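Local coordinates for AFP (Microbacterium arborescens, PDB 2YJK), which binds iron and, as a dodecameric Dps protein of the ferritin fold, probably stores it, at residues 43-48 / 100-105. Numbering follows the deposited sequence.
Sequences HWNVRG and AGFAQW. With OFE (Iron(II) oxide), chain B.
Arg-47 lays its guanidinium flat on the ring of Phe-102, the planes only 5° apart and CZ 3.8 Å from the ring centroid, a stacked cation-pi pair. Bends at chi2 (-113°) and chi3 (103°) fold the long chain over the ring, and CD rests near CG of Phe-102. A leucine here would probably leave that ring face without its flat cationic partner.

Backbone bonds join the segments as a two-residue parallel strand pair, Val-46 beside Ala-103 and Arg-47 beside Gln-104. Ala-103 N donates to Asn-45 O (3.3 Å); Arg-47 N gives a weak bond to Ala-103 O; Trp-105 N reaches Arg-47 O (2.8 Å). That carbonyl also meets the edge of the indole.

Apolar packing is modest: Val-46 CG2 touches Trp-105 CB (3.6 Å), its branched side chain filling a buried position against Trp-105 and Ile-54, on the same face of the sheet as Ala-103. Any side chain at Gly-48 would press on the carbonyl oxygen of the residue before it and run into Gln-104 NE2.

His-43, in the last turn of helix 15-45, binds the iron through NE2 (2.5 Å) together with Asp-70 and Glu-74 of a neighbouring subunit, an iron site between subunits as is characteristic of Dps proteins. This strand pair joins the end of helix 15-45 to the start of helix 105-130, with Ile-54 of helix 51-78 against Val-46 and Trp-105.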
loop_
_atom_site.group_PDB
_atom_site.type_symbol
_atom_site.label_atom_id
_atom_site.label_comp_id
_atom_site.label_asym_id
_atom_site.label_seq_id
_atom_site.Cartn_x
_atom_site.Cartn_y
_atom_site.Cartn_z
ATOM N N HIS C 43 6.948 25.410 14.450
ATOM C CA HIS C 43 6.493 24.050 14.732
ATOM C C HIS C 43 7.090 23.539 16.070
ATOM O O HIS C 43 6.347 22.984 16.896
ATOM C CB HIS C 43 6.944 23.220 13.545
ATOM C CG HIS C 43 6.787 21.751 13.720
ATOM N ND1 HIS C 43 5.558 21.115 13.620
ATOM C CD2 HIS C 43 7.701 20.790 13.976
ATOM C CE1 HIS C 43 5.735 19.819 13.797
ATOM N NE2 HIS C 43 7.026 19.599 13.990
ATOM N N TRP C 44 8.403 23.762 16.304
ATOM C CA TRP C 44 9.072 23.290 17.561
ATOM C C TRP C 44 8.598 24.058 18.838
ATOM O O TRP C 44 8.420 23.461 19.910
ATOM C CB TRP C 44 10.622 23.349 17.440
ATOM C CG TRP C 44 11.097 22.413 16.312
ATOM C CD1 TRP C 44 10.526 21.164 15.944
ATOM C CD2 TRP C 44 12.227 22.606 15.441
ATOM N NE1 TRP C 44 11.250 20.629 14.896
ATOM C CE2 TRP C 44 12.271 21.492 14.553
ATOM C CE3 TRP C 44 13.205 23.611 15.328
ATOM C CZ2 TRP C 44 13.294 21.349 13.547
ATOM C CZ3 TRP C 44 14.232 23.481 14.328
ATOM C CH2 TRP C 44 14.246 22.376 13.437
ATOM N N ASN C 45 8.377 25.368 18.670
ATOM C CA ASN C 45 8.252 26.334 19.792
ATOM C C ASN C 45 6.820 26.693 20.179
ATOM O O ASN C 45 6.569 27.369 21.219
ATOM C CB ASN C 45 9.115 27.557 19.474
ATOM C CG ASN C 45 10.607 27.239 19.633
ATOM O OD1 ASN C 45 11.070 26.983 20.729
ATOM N ND2 ASN C 45 11.314 27.111 18.526
ATOM N N VAL C 46 5.864 26.234 19.365
ATOM C CA VAL C 46 4.445 26.524 19.611
ATOM C C VAL C 46 3.904 25.955 20.937
ATOM O O VAL C 46 4.297 24.864 21.348
ATOM C CB VAL C 46 3.559 26.172 18.374
ATOM C CG1 VAL C 46 3.531 24.646 18.046
ATOM C CG2 VAL C 46 2.126 26.706 18.597
ATOM N N ARG C 47 3.018 26.695 21.602
ATOM C CA ARG C 47 2.465 26.315 22.908
ATOM C C ARG C 47 0.987 26.632 22.947
ATOM O O ARG C 47 0.519 27.469 22.174
ATOM C CB ARG C 47 3.069 27.154 24.051
ATOM C CG ARG C 47 4.545 27.311 23.985
ATOM C CD ARG C 47 5.118 26.589 25.146
ATOM N NE ARG C 47 5.682 25.327 24.717
ATOM C CZ ARG C 47 6.382 24.490 25.496
ATOM N NH1 ARG C 47 6.603 24.784 26.784
ATOM N NH2 ARG C 47 6.868 23.353 24.951
ATOM N N GLY C 48 0.282 26.014 23.894
ATOM C CA GLY C 48 -1.044 26.502 24.311
ATOM C C GLY C 48 -2.137 25.592 23.821
ATOM O O GLY C 48 -1.855 24.520 23.229
ATOM N N ALA C 100 11.863 34.029 18.648
ATOM C CA ALA C 100 13.087 33.295 18.956
ATOM C C ALA C 100 12.811 32.072 19.808
ATOM O O ALA C 100 13.589 31.145 19.789
ATOM C CB ALA C 100 14.108 34.194 19.671
ATOM N N GLY C 101 11.753 32.080 20.610
ATOM C CA GLY C 101 11.561 30.949 21.546
ATOM C C GLY C 101 10.101 30.566 21.628
ATOM O O GLY C 101 9.371 30.753 20.665
ATOM N N PHE C 102 9.651 30.168 22.820
ATOM C CA PHE C 102 8.297 29.679 22.985
ATOM C C PHE C 102 7.346 30.812 22.709
ATOM O O PHE C 102 7.663 31.986 23.025
ATOM C CB PHE C 102 8.081 29.177 24.416
ATOM C CG PHE C 102 8.807 27.890 24.736
ATOM C CD1 PHE C 102 8.951 26.883 23.762
ATOM C CD2 PHE C 102 9.346 27.677 26.022
ATOM C CE1 PHE C 102 9.608 25.663 24.066
ATOM C CE2 PHE C 102 9.999 26.450 26.337
ATOM C CZ PHE C 102 10.126 25.432 25.325
ATOM N N ALA C 103 6.176 30.467 22.149
ATOM C CA ALA C 103 5.145 31.445 21.860
ATOM C C ALA C 103 3.802 30.714 21.744
ATOM O O ALA C 103 3.709 29.604 21.201
ATOM C CB ALA C 103 5.483 32.205 20.557
ATOM N N GLN C 104 2.772 31.308 22.301
ATOM C CA GLN C 104 1.380 30.881 22.116
ATOM C C GLN C 104 1.017 30.636 20.645
ATOM O O GLN C 104 1.465 31.360 19.766
ATOM C CB GLN C 104 0.464 31.967 22.701
ATOM C CG GLN C 104 0.480 31.999 24.258
ATOM C CD GLN C 104 0.217 30.605 24.855
ATOM O OE1 GLN C 104 1.142 29.946 25.366
ATOM N NE2 GLN C 104 -1.026 30.126 24.731
ATOM N N TRP C 105 0.207 29.608 20.373
ATOM C CA TRP C 105 -0.207 29.327 18.974
ATOM C C TRP C 105 -0.748 30.525 18.149
ATOM O O TRP C 105 -0.527 30.571 16.935
ATOM C CB TRP C 105 -1.189 28.139 18.920
ATOM C CG TRP C 105 -2.507 28.430 19.612
ATOM C CD1 TRP C 105 -2.809 28.290 20.967
ATOM C CD2 TRP C 105 -3.697 28.921 18.984
ATOM N NE1 TRP C 105 -4.132 28.636 21.181
ATOM C CE2 TRP C 105 -4.688 29.049 19.994
ATOM C CE3 TRP C 105 -4.018 29.258 17.668
ATOM C CZ2 TRP C 105 -5.999 29.518 19.723
ATOM C CZ3 TRP C 105 -5.327 29.703 17.380
ATOM C CH2 TRP C 105 -6.306 29.831 18.416
HETATM FE FE OFE B . 8.423 17.539 14.317
HETATM O O OFE B . 8.392 16.891 11.916
HETATM O O HOH W 1 6.592 16.370 15.249
#